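4-hydroxybutyrate coenzyme A transferase (Shewanella oneidensis, PDB 2OAS) probably transfers coenzyme A between carboxylic acids such as acetate and 4-hydroxybutyrate. Local coordinates at residues Leu22-His25 / Thr30-Val33; Arg73-Gly78 / Ser98-Leu103; Gln109-Ala114 / Leu137-Val142; Ala114-Ser119 / Asp166-Val171. All coordinates share one frame; numbering follows the deposited sequence.

Contact 1 (Leu22-His25 / Thr30-Val33); sequences LWTH and TPKV
T24 and H25 meet T30 and P31 in a small, fully buried van der Waals contact at the strand-to-helix turn of a beta-alpha-beta unit. Strand 21-24 ends here and helix 32-41 begins, with P31 at its N-cap position. The ring of P31 is the centre of the contact. T24 brings its hydroxyl to it: OG1 lies 3.3 Å from CD of P31, and the two side chains meet at a slant. The hydroxyl takes this place because it is anti to the backbone N (chi1 172°). It also bonds to the carbonyl O of H25, the T24 OG1 to H25 O distance being 3.0 Å, with the donor tilted 32° out of the carbonyl plane. CB of H25 flanks the ring, 3.6 Å from CD of P31. The same H25 carbonyl receives a CA-H...O contact, with T30 CA 3.3 Å from H25 O. P31 is the centre of an inverse gamma turn, in which K32 N reaches T30 O at 2.7 Å. The H25 ring and the T30 hydroxyl have partners outside the two segments. The H25 ring bonds to S132 O and Q117 N. The T30 hydroxyl bonds to M27 O, T55 and E56. A valine in place of T24 would probably leave the H25 carbonyl without its hydroxyl partner and the turn less well fixed. The H25 carbonyl is thus gripped by one O-H and one C-H donor, and the proline ring, with no N-H of its own, fills the space between strand end and helix start.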
loop_
_atom_site.group_PDB
_atom_site.type_symbol
_atom_site.label_atom_id
_atom_site.label_comp_id
_atom_site.label_asym_id
_atom_site.label_seq_id
_atom_site.Cartn_x
_atom_site.Cartn_y
_atom_site.Cartn_z
ATOM N N LEU A 22 -6.594 -16.826 22.598
ATOM C CA LEU A 22 -6.700 -15.655 23.426
ATOM C C LEU A 22 -6.195 -14.365 22.776
ATOM O O LEU A 22 -5.321 -14.366 21.891
ATOM C CB LEU A 22 -5.907 -15.888 24.719
ATOM C CG LEU A 22 -6.264 -17.083 25.612
ATOM C CD1 LEU A 22 -5.269 -17.179 26.751
ATOM C CD2 LEU A 22 -7.676 -16.932 26.154
ATOM N N TRP A 23 -6.752 -13.255 23.241
ATOM C CA TRP A 23 -6.331 -11.943 22.782
ATOM C C TRP A 23 -5.973 -11.168 24.031
ATOM O O TRP A 23 -6.617 -11.329 25.068
ATOM C CB TRP A 23 -7.443 -11.216 22.031
ATOM C CG TRP A 23 -7.116 -9.768 21.871
ATOM C CD1 TRP A 23 -7.541 -8.738 22.669
ATOM C CD2 TRP A 23 -6.232 -9.194 20.907
ATOM N NE1 TRP A 23 -6.978 -7.557 22.256
ATOM C CE2 TRP A 23 -6.173 -7.805 21.169
ATOM C CE3 TRP A 23 -5.491 -9.712 19.837
ATOM C CZ2 TRP A 23 -5.389 -6.929 20.415
ATOM C CZ3 TRP A 23 -4.707 -8.838 19.080
ATOM C CH2 TRP A 23 -4.672 -7.458 19.374
ATOM N N THR A 24 -4.944 -10.340 23.938
ATOM C CA THR A 24 -4.510 -9.533 25.074
ATOM C C THR A 24 -4.445 -8.059 24.740
ATOM O O THR A 24 -4.033 -7.675 23.646
ATOM C CB THR A 24 -3.092 -9.967 25.577
ATOM O OG1 THR A 24 -2.647 -9.041 26.563
ATOM C CG2 THR A 24 -2.080 -9.990 24.424
ATOM N N HIS A 25 -4.861 -7.234 25.693
ATOM C CA HIS A 25 -4.808 -5.781 25.542
ATOM C C HIS A 25 -3.330 -5.552 25.215
ATOM O O HIS A 25 -2.470 -6.186 25.821
ATOM C CB HIS A 25 -5.151 -5.137 26.877
ATOM C CG HIS A 25 -5.967 -3.887 26.764
ATOM N ND1 HIS A 25 -6.682 -3.383 27.835
ATOM C CD2 HIS A 25 -6.182 -3.045 25.734
ATOM C CE1 HIS A 25 -7.303 -2.281 27.461
ATOM N NE2 HIS A 25 -7.021 -2.050 26.193
ATOM N N THR A 30 -1.211 -3.681 28.347
ATOM C CA THR A 30 -0.936 -5.101 28.545
ATOM C C THR A 30 -1.273 -5.472 29.987
ATOM O O THR A 30 -0.731 -4.920 30.923
ATOM C CB THR A 30 0.548 -5.422 28.230
ATOM O OG1 THR A 30 0.807 -5.117 26.861
ATOM C CG2 THR A 30 0.863 -6.888 28.480
ATOM N N PRO A 31 -2.211 -6.405 30.168
ATOM C CA PRO A 31 -2.647 -6.853 31.491
ATOM C C PRO A 31 -1.618 -7.710 32.199
ATOM O O PRO A 31 -1.839 -8.901 32.419
ATOM C CB PRO A 31 -3.929 -7.636 31.190
ATOM C CG PRO A 31 -4.377 -7.123 29.852
ATOM C CD PRO A 31 -3.068 -6.994 29.116
ATOM N N LYS A 32 -0.503 -7.094 32.566
ATOM C CA LYS A 32 0.577 -7.790 33.256
ATOM C C LYS A 32 0.095 -8.591 34.473
ATOM O O LYS A 32 0.486 -9.744 34.664
ATOM C CB LYS A 32 1.638 -6.778 33.699
ATOM C CG LYS A 32 2.912 -7.421 34.240
ATOM C CD LYS A 32 3.907 -6.384 34.740
ATOM C CE LYS A 32 5.144 -7.067 35.283
ATOM N NZ LYS A 32 4.767 -8.080 36.306
ATOM N N VAL A 33 -0.749 -7.974 35.293
ATOM C CA VAL A 33 -1.265 -8.626 36.486
ATOM C C VAL A 33 -1.943 -9.942 36.149
ATOM O O VAL A 33 -1.781 -10.937 36.853
ATOM C CB VAL A 33 -2.296 -7.739 37.214
ATOM C CG1 VAL A 33 -2.811 -8.447 38.449
ATOM C CG2 VAL A 33 -1.674 -6.424 37.597
#

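Contact 2 (Arg73-Gly78 / Ser98-Leu103); sequences RCFFGG and SEVPKL
F75 packs against V100 and L103 inside the parallel alpha/beta domain, whose sheet belongs to the Rossmann-like class. F75 follows strand 70-74 directly. V100 and L103 lie on one side of helix 100-105, three residues apart, and both point toward the phenylalanine. The contact between the two segments is apolar and buried. The F75 ring offers neighbouring atoms to the two helix side chains: CE1 to the valine and CZ to the leucine. Both meet the ring obliquely. L103 reaches it because its CG is anti to the backbone N (chi1 -167°), which carries CD2 out from the helix. L51, L53 and I95 pack on F75 as well.

Polar links run to the second subunit: R73 and E99 form salt bridges with E399 and R337 of that subunit, and K102 NZ bonds to G340 O, also of the second subunit.

F76, next to F75, touches coenzyme A, so the turn that places F75 in the core also carries a pocket residue. The ring sits 4.2 Å from CG1 of V100 at F75 CE1, and 4.0 Å from CD2 of L103 at F75 CZ.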
loop_
_atom_site.group_PDB
_atom_site.type_symbol
_atom_site.label_atom_id
_atom_site.label_comp_id
_atom_site.label_asym_id
_atom_site.label_seq_id
_atom_site.Cartn_x
_atom_site.Cartn_y
_atom_site.Cartn_z
ATOM N N ARG A 73 1.155 -15.610 18.957
ATOM C CA ARG A 73 0.804 -15.341 17.550
ATOM C C ARG A 73 0.830 -13.820 17.433
ATOM O O ARG A 73 -0.117 -13.143 17.814
ATOM C CB ARG A 73 -0.587 -15.875 17.215
ATOM C CG ARG A 73 -0.895 -15.940 15.717
ATOM C CD ARG A 73 -2.190 -16.705 15.471
ATOM N NE ARG A 73 -2.615 -16.735 14.074
ATOM C CZ ARG A 73 -2.098 -17.527 13.140
ATOM N NH1 ARG A 73 -1.119 -18.370 13.442
ATOM N NH2 ARG A 73 -2.583 -17.495 11.906
ATOM N N CYS A 74 1.921 -13.292 16.899
ATOM C CA CYS A 74 2.107 -11.857 16.807
ATOM C C CYS A 74 1.772 -11.141 15.517
ATOM O O CYS A 74 2.226 -11.528 14.438
ATOM C CB CYS A 74 3.549 -11.514 17.157
ATOM S SG CYS A 74 4.143 -12.278 18.653
ATOM N N PHE A 75 0.988 -10.077 15.650
ATOM C CA PHE A 75 0.627 -9.240 14.522
ATOM C C PHE A 75 1.699 -8.160 14.497
ATOM O O PHE A 75 1.830 -7.410 13.537
ATOM C CB PHE A 75 -0.748 -8.605 14.747
ATOM C CG PHE A 75 -1.872 -9.581 14.652
ATOM C CD1 PHE A 75 -2.844 -9.643 15.637
ATOM C CD2 PHE A 75 -1.963 -10.444 13.560
ATOM C CE1 PHE A 75 -3.886 -10.556 15.543
ATOM C CE2 PHE A 75 -3.003 -11.360 13.464
ATOM C CZ PHE A 75 -3.970 -11.413 14.455
ATOM N N PHE A 76 2.472 -8.105 15.574
ATOM C CA PHE A 76 3.538 -7.126 15.707
ATOM C C PHE A 76 4.450 -7.638 16.798
ATOM O O PHE A 76 3.993 -7.916 17.905
ATOM C CB PHE A 76 2.973 -5.785 16.134
ATOM C CG PHE A 76 3.897 -4.635 15.909
ATOM C CD1 PHE A 76 3.731 -3.814 14.795
ATOM C CD2 PHE A 76 4.899 -4.335 16.830
ATOM C CE1 PHE A 76 4.539 -2.707 14.603
ATOM C CE2 PHE A 76 5.723 -3.226 16.649
ATOM C CZ PHE A 76 5.543 -2.406 15.533
ATOM N N GLY A 77 5.736 -7.757 16.493
ATOM C CA GLY A 77 6.674 -8.251 17.479
ATOM C C GLY A 77 7.141 -7.246 18.523
ATOM O O GLY A 77 7.049 -6.023 18.347
ATOM N N GLY A 78 7.660 -7.781 19.621
ATOM C CA GLY A 78 8.158 -6.953 20.699
ATOM C C GLY A 78 9.403 -7.549 21.332
ATOM O O GLY A 78 9.911 -8.586 20.888
ATOM N N SER A 98 -4.858 -1.485 10.892
ATOM C CA SER A 98 -6.264 -1.165 10.652
ATOM C C SER A 98 -7.065 -2.373 10.167
ATOM O O SER A 98 -8.291 -2.366 10.223
ATOM C CB SER A 98 -6.379 -0.035 9.639
ATOM O OG SER A 98 -5.673 -0.357 8.453
ATOM N N GLU A 99 -6.378 -3.407 9.690
ATOM C CA GLU A 99 -7.062 -4.603 9.194
ATOM C C GLU A 99 -7.344 -5.606 10.310
ATOM O O GLU A 99 -8.130 -6.531 10.132
ATOM C CB GLU A 99 -6.229 -5.319 8.124
ATOM C CG GLU A 99 -5.885 -4.526 6.875
ATOM C CD GLU A 99 -7.086 -4.208 6.008
ATOM O OE1 GLU A 99 -7.861 -5.133 5.685
ATOM O OE2 GLU A 99 -7.245 -3.024 5.632
ATOM N N VAL A 100 -6.711 -5.429 11.463
ATOM C CA VAL A 100 -6.909 -6.366 12.553
ATOM C C VAL A 100 -8.354 -6.409 13.043
ATOM O O VAL A 100 -8.902 -7.482 13.244
ATOM C CB VAL A 100 -5.974 -6.046 13.718
ATOM C CG1 VAL A 100 -6.103 -7.100 14.800
ATOM C CG2 VAL A 100 -4.533 -5.972 13.209
ATOM N N PRO A 101 -8.993 -5.248 13.247
ATOM C CA PRO A 101 -10.385 -5.217 13.718
ATOM C C PRO A 101 -11.307 -5.963 12.765
ATOM O O PRO A 101 -12.238 -6.655 13.190
ATOM C CB PRO A 101 -10.708 -3.730 13.752
ATOM C CG PRO A 101 -9.403 -3.125 14.104
ATOM C CD PRO A 101 -8.450 -3.885 13.182
ATOM N N LYS A 102 -11.028 -5.825 11.474
ATOM C CA LYS A 102 -11.824 -6.485 10.444
ATOM C C LYS A 102 -11.656 -8.011 10.470
ATOM O O LYS A 102 -12.613 -8.754 10.226
ATOM C CB LYS A 102 -11.449 -5.955 9.052
ATOM C CG LYS A 102 -12.052 -6.767 7.906
ATOM C CD LYS A 102 -11.033 -6.997 6.762
ATOM C CE LYS A 102 -11.555 -8.061 5.761
ATOM N NZ LYS A 102 -10.705 -8.269 4.532
ATOM N N LEU A 103 -10.435 -8.474 10.746
ATOM C CA LEU A 103 -10.141 -9.906 10.816
ATOM C C LEU A 103 -10.972 -10.520 11.936
ATOM O O LEU A 103 -11.420 -11.667 11.852
ATOM C CB LEU A 103 -8.653 -10.131 11.105
ATOM C CG LEU A 103 -8.103 -11.548 10.902
ATOM C CD1 LEU A 103 -8.004 -11.823 9.413
ATOM C CD2 LEU A 103 -6.731 -11.684 11.524
#

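Contact 3 (Gln109-Ala114 / Leu137-Val142); sequences QKIDTA and LAACQV
I111 and A114 face A139, C140 and V142 in a beta-alpha-beta crossover. Helix 136-142 lies on the connection between strands 113-118 and 145-150, which are parallel neighbours in the sheet; that connection also holds the short strand 126-128. Here the helix packs back on segment 109-114, which leads into strand 113-118.

I111 gives up more surface than any other residue of the contact. Its CD1 does the touching and lies 3.8 Å from CB of A139. The same CD1 is 4.2 Å from CG2 of V142. CG1 is anti to the carbonyl carbon (chi1 -64°), and the extended end of the chain (chi2 -180°) then carries the methyl to the helix. W23 and F104 also pack on I111, so the isoleucine joins the sheet, helix 100-105 and helix 136-142.

V142 lies at the more open side of the contact. A114 meets the other end of the interface, where its CB is 4.5 Å from SG of C140. The small side chains of A114 and A139 probably allow the close approach.

The polar link runs through water. The water accepts a bond from I111 N at 2.6 Å. It also lies within donating reach of V142 O, one of several acceptors competing for its protons. Within segment 109-114, Q109 NE2 donates an almost straight hydrogen bond to K110 O (3.0 Å); NE2 lies in the plane of that carbonyl, on a lone pair of K110 O.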
loop_
_atom_site.group_PDB
_atom_site.type_symbol
_atom_site.label_atom_id
_atom_site.label_comp_id
_atom_site.label_asym_id
_atom_site.label_seq_id
_atom_site.Cartn_x
_atom_site.Cartn_y
_atom_site.Cartn_z
ATOM N N GLN A 109 -10.898 -14.659 12.110
ATOM C CA GLN A 109 -10.057 -15.105 13.231
ATOM C C GLN A 109 -10.883 -15.102 14.512
ATOM O O GLN A 109 -11.280 -14.057 15.012
ATOM C CB GLN A 109 -8.833 -14.198 13.389
ATOM C CG GLN A 109 -7.996 -14.477 14.642
ATOM C CD GLN A 109 -7.294 -15.832 14.626
ATOM O OE1 GLN A 109 -6.344 -16.046 13.885
ATOM N NE2 GLN A 109 -7.762 -16.746 15.452
ATOM N N LYS A 110 -11.139 -16.294 15.024
ATOM C CA LYS A 110 -11.921 -16.478 16.231
ATOM C C LYS A 110 -11.127 -16.130 17.482
ATOM O O LYS A 110 -9.909 -16.300 17.525
ATOM C CB LYS A 110 -12.386 -17.933 16.328
ATOM C CG LYS A 110 -13.874 -18.107 16.566
ATOM C CD LYS A 110 -14.690 -17.633 15.354
ATOM C CE LYS A 110 -16.200 -17.795 15.607
ATOM N NZ LYS A 110 -17.050 -17.363 14.453
ATOM N N ILE A 111 -11.839 -15.661 18.501
ATOM C CA ILE A 111 -11.238 -15.311 19.776
ATOM C C ILE A 111 -12.114 -15.878 20.884
ATOM O O ILE A 111 -13.267 -15.479 21.033
ATOM C CB ILE A 111 -11.144 -13.792 19.953
ATOM C CG1 ILE A 111 -10.216 -13.211 18.885
ATOM C CG2 ILE A 111 -10.698 -13.465 21.358
ATOM C CD1 ILE A 111 -10.034 -11.726 18.950
ATOM N N ASP A 112 -11.576 -16.813 21.665
ATOM C CA ASP A 112 -12.359 -17.414 22.746
ATOM C C ASP A 112 -12.431 -16.510 23.962
ATOM O O ASP A 112 -13.453 -16.439 24.630
ATOM C CB ASP A 112 -11.792 -18.782 23.137
ATOM C CG ASP A 112 -11.856 -19.802 21.992
ATOM O OD1 ASP A 112 -12.923 -19.933 21.357
ATOM O OD2 ASP A 112 -10.827 -20.482 21.732
ATOM N N THR A 113 -11.343 -15.818 24.258
ATOM C CA THR A 113 -11.352 -14.915 25.398
ATOM C C THR A 113 -10.346 -13.785 25.245
ATOM O O THR A 113 -9.237 -13.974 24.736
ATOM C CB THR A 113 -11.089 -15.671 26.741
ATOM O OG1 THR A 113 -9.930 -15.143 27.370
ATOM C CG2 THR A 113 -10.919 -17.154 26.515
ATOM N N ALA A 114 -10.745 -12.599 25.691
ATOM C CA ALA A 114 -9.893 -11.417 25.621
ATOM C C ALA A 114 -9.475 -10.970 27.013
ATOM O O ALA A 114 -10.322 -10.758 27.884
ATOM C CB ALA A 114 -10.626 -10.286 24.929
ATOM N N LEU A 137 -10.924 -3.341 21.289
ATOM C CA LEU A 137 -12.354 -3.043 21.279
ATOM C C LEU A 137 -13.061 -4.028 20.345
ATOM O O LEU A 137 -14.120 -4.576 20.676
ATOM C CB LEU A 137 -12.554 -1.599 20.815
ATOM C CG LEU A 137 -13.942 -0.967 20.902
ATOM C CD1 LEU A 137 -14.782 -1.449 19.760
ATOM C CD2 LEU A 137 -14.582 -1.300 22.242
ATOM N N ALA A 138 -12.449 -4.273 19.188
ATOM C CA ALA A 138 -12.986 -5.204 18.198
ATOM C C ALA A 138 -12.894 -6.639 18.721
ATOM O O ALA A 138 -13.779 -7.474 18.471
ATOM C CB ALA A 138 -12.214 -5.064 16.889
ATOM N N ALA A 139 -11.818 -6.918 19.460
ATOM C CA ALA A 139 -11.601 -8.246 20.042
ATOM C C ALA A 139 -12.667 -8.498 21.106
ATOM O O ALA A 139 -13.214 -9.594 21.207
ATOM C CB ALA A 139 -10.209 -8.324 20.656
ATOM N N CYS A 140 -12.959 -7.479 21.903
ATOM C CA CYS A 140 -13.977 -7.627 22.949
ATOM C C CYS A 140 -15.359 -7.838 22.346
ATOM O O CYS A 140 -16.248 -8.369 23.002
ATOM C CB CYS A 140 -14.013 -6.396 23.847
ATOM S SG CYS A 140 -12.597 -6.279 24.923
ATOM N N GLN A 141 -15.526 -7.427 21.092
ATOM C CA GLN A 141 -16.804 -7.564 20.418
ATOM C C GLN A 141 -17.077 -9.019 20.041
ATOM O O GLN A 141 -18.170 -9.539 20.255
ATOM C CB GLN A 141 -16.837 -6.692 19.150
ATOM C CG GLN A 141 -17.927 -5.603 19.122
ATOM C CD GLN A 141 -17.460 -4.257 19.732
ATOM O OE1 GLN A 141 -17.221 -3.268 19.006
ATOM N NE2 GLN A 141 -17.320 -4.226 21.068
ATOM N N VAL A 142 -16.071 -9.682 19.486
ATOM C CA VAL A 142 -16.239 -11.053 19.054
ATOM C C VAL A 142 -15.773 -12.096 20.066
ATOM O O VAL A 142 -16.051 -13.282 19.916
ATOM C CB VAL A 142 -15.519 -11.273 17.717
ATOM C CG1 VAL A 142 -16.036 -10.284 16.693
ATOM C CG2 VAL A 142 -14.020 -11.094 17.891
HETATM O O HOH W 1 -14.301 -15.077 17.858
#

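Contact 4 (Ala114-Ser119 / Asp166-Val171); sequences AIIQVS and DRFAAV
F168 meets I116 and V118, and its ring alone carries the contact from the second segment. That segment starts with D166 and R167, which close a 3-10 segment. R167 packs on C140 and Q141 of helix 136-142.

F168 comes next and turns inward. Its CG is anti to the carbonyl carbon (chi1 -57°), and this brings the end of the side chain nearer to strand 113-118. The two epsilon carbons of the ring each meet one aliphatic residue. CE2 lies 4.1 Å from CD1 of I116, and the two side chains cross at about a right angle. CE1 lies 4.2 Å from CG2 of V118, which comes from the opposite direction. Both meet the ring obliquely. The CD1 of I116 extends from a CG1 that sits between the backbone N and the carbonyl carbon (chi1 64°). I116 and V118 stand two residues apart on one side of their strand. Q117, between them, points the other way and bonds to N151 and to A29 O. A148 and C127 also pack on F168, so the ring is buried.

After A169 the chain enters strand 170-173 at A170 and V171. Strand 145-150 lies between the strands of the two segments in the sheet, so F168 reaches across it to I116 and V118. Strands 113-118, 145-150 and 170-173 thus lie side by side and parallel in one sheet, with F168 spanning the middle one, consistent with the Rossmann-like clan of this N-terminal domain.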
loop_
_atom_site.group_PDB
_atom_site.type_symbol
_atom_site.label_atom_id
_atom_site.label_comp_id
_atom_site.label_asym_id
_atom_site.label_seq_id
_atom_site.Cartn_x
_atom_site.Cartn_y
_atom_site.Cartn_z
ATOM N N ALA A 114 -10.745 -12.599 25.691
ATOM C CA ALA A 114 -9.893 -11.417 25.621
ATOM C C ALA A 114 -9.475 -10.970 27.013
ATOM O O ALA A 114 -10.322 -10.758 27.884
ATOM C CB ALA A 114 -10.626 -10.286 24.929
ATOM N N ILE A 115 -8.172 -10.829 27.222
ATOM C CA ILE A 115 -7.664 -10.379 28.503
ATOM C C ILE A 115 -7.478 -8.875 28.382
ATOM O O ILE A 115 -6.760 -8.398 27.496
ATOM C CB ILE A 115 -6.283 -10.985 28.832
ATOM C CG1 ILE A 115 -6.265 -12.488 28.526
ATOM C CG2 ILE A 115 -5.956 -10.709 30.291
ATOM C CD1 ILE A 115 -7.310 -13.286 29.266
ATOM N N ILE A 116 -8.107 -8.117 29.270
ATOM C CA ILE A 116 -7.976 -6.678 29.172
ATOM C C ILE A 116 -7.800 -5.976 30.506
ATOM O O ILE A 116 -8.063 -6.543 31.555
ATOM C CB ILE A 116 -9.197 -6.080 28.447
ATOM C CG1 ILE A 116 -10.463 -6.318 29.262
ATOM C CG2 ILE A 116 -9.376 -6.750 27.111
ATOM C CD1 ILE A 116 -11.698 -5.736 28.621
ATOM N N GLN A 117 -7.336 -4.735 30.449
ATOM C CA GLN A 117 -7.131 -3.920 31.636
ATOM C C GLN A 117 -7.982 -2.657 31.494
ATOM O O GLN A 117 -7.786 -1.886 30.547
ATOM C CB GLN A 117 -5.673 -3.517 31.755
ATOM C CG GLN A 117 -5.371 -2.824 33.064
ATOM C CD GLN A 117 -3.918 -2.503 33.235
ATOM O OE1 GLN A 117 -3.490 -2.072 34.298
ATOM N NE2 GLN A 117 -3.138 -2.719 32.182
ATOM N N VAL A 118 -8.909 -2.433 32.423
ATOM C CA VAL A 118 -9.775 -1.247 32.357
ATOM C C VAL A 118 -9.826 -0.406 33.619
ATOM O O VAL A 118 -9.387 -0.821 34.695
ATOM C CB VAL A 118 -11.238 -1.610 32.030
ATOM C CG1 VAL A 118 -11.341 -2.348 30.701
ATOM C CG2 VAL A 118 -11.818 -2.451 33.158
ATOM N N SER A 119 -10.386 0.789 33.486
ATOM C CA SER A 119 -10.535 1.671 34.633
ATOM C C SER A 119 -11.751 1.160 35.375
ATOM O O SER A 119 -12.598 0.494 34.797
ATOM C CB SER A 119 -10.754 3.108 34.188
ATOM O OG SER A 119 -11.780 3.166 33.224
ATOM N N ASP A 166 -20.888 -5.680 32.556
ATOM C CA ASP A 166 -21.652 -6.918 32.452
ATOM C C ASP A 166 -21.219 -7.720 31.241
ATOM O O ASP A 166 -21.700 -8.822 31.027
ATOM C CB ASP A 166 -23.151 -6.661 32.365
ATOM C CG ASP A 166 -23.749 -6.295 33.701
ATOM O OD1 ASP A 166 -23.131 -6.631 34.744
ATOM O OD2 ASP A 166 -24.842 -5.684 33.706
ATOM N N ARG A 167 -20.324 -7.164 30.438
ATOM C CA ARG A 167 -19.812 -7.863 29.265
ATOM C C ARG A 167 -18.602 -8.702 29.678
ATOM O O ARG A 167 -17.955 -9.332 28.842
ATOM C CB ARG A 167 -19.392 -6.857 28.186
ATOM C CG ARG A 167 -20.558 -6.148 27.500
ATOM C CD ARG A 167 -20.661 -6.575 26.048
ATOM N NE ARG A 167 -19.522 -6.079 25.281
ATOM C CZ ARG A 167 -19.131 -6.542 24.096
ATOM N NH1 ARG A 167 -19.787 -7.539 23.509
ATOM N NH2 ARG A 167 -18.079 -6.000 23.493
ATOM N N PHE A 168 -18.313 -8.708 30.975
ATOM C CA PHE A 168 -17.164 -9.436 31.526
ATOM C C PHE A 168 -17.584 -10.743 32.202
ATOM O O PHE A 168 -18.582 -10.788 32.922
ATOM C CB PHE A 168 -16.430 -8.546 32.558
ATOM C CG PHE A 168 -15.954 -7.212 32.014
ATOM C CD1 PHE A 168 -15.470 -6.238 32.876
ATOM C CD2 PHE A 168 -15.963 -6.942 30.652
ATOM C CE1 PHE A 168 -15.002 -5.015 32.401
ATOM C CE2 PHE A 168 -15.491 -5.716 30.161
ATOM C CZ PHE A 168 -15.011 -4.750 31.045
ATOM N N ALA A 169 -16.822 -11.805 31.986
ATOM C CA ALA A 169 -17.148 -13.094 32.608
ATOM C C ALA A 169 -16.530 -13.143 33.991
ATOM O O ALA A 169 -17.059 -13.772 34.910
ATOM C CB ALA A 169 -16.606 -14.238 31.770
ATOM N N ALA A 170 -15.402 -12.461 34.125
ATOM C CA ALA A 170 -14.671 -12.432 35.374
ATOM C C ALA A 170 -14.031 -11.076 35.520
ATOM O O ALA A 170 -13.776 -10.386 34.526
ATOM C CB ALA A 170 -13.614 -13.508 35.377
ATOM N N VAL A 171 -13.751 -10.714 36.770
ATOM C CA VAL A 171 -13.146 -9.430 37.095
ATOM C C VAL A 171 -12.269 -9.496 38.352
ATOM O O VAL A 171 -12.689 -10.015 39.380
ATOM C CB VAL A 171 -14.269 -8.374 37.284
ATOM C CG1 VAL A 171 -13.813 -7.280 38.179
ATOM C CG2 VAL A 171 -14.669 -7.796 35.940
#

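In the fold
All four contacts belong to one parallel sheet with its flanking helices. Contacts 3 and 4 share A114 and strand 113-118; their centres lie 12 Å apart, and C140 SG meets I116 CD1 at 3.8 Å. Contact 1 sits on the neighbouring strand, where W23 O lies 2.7 Å from I115 N. W23 also links outward: its CD1 packs on A139 CB of contact 3, and its CZ3 lies 4.0 Å from F75 CD1 of contact 2. Contact 2 is the one close to the coenzyme A site. The V100 side chain is about 10 Å from coenzyme A and about 10 Å from that of E233, the covalent CoA site. Contacts 1, 3 and 4 lie away from the annotated sites.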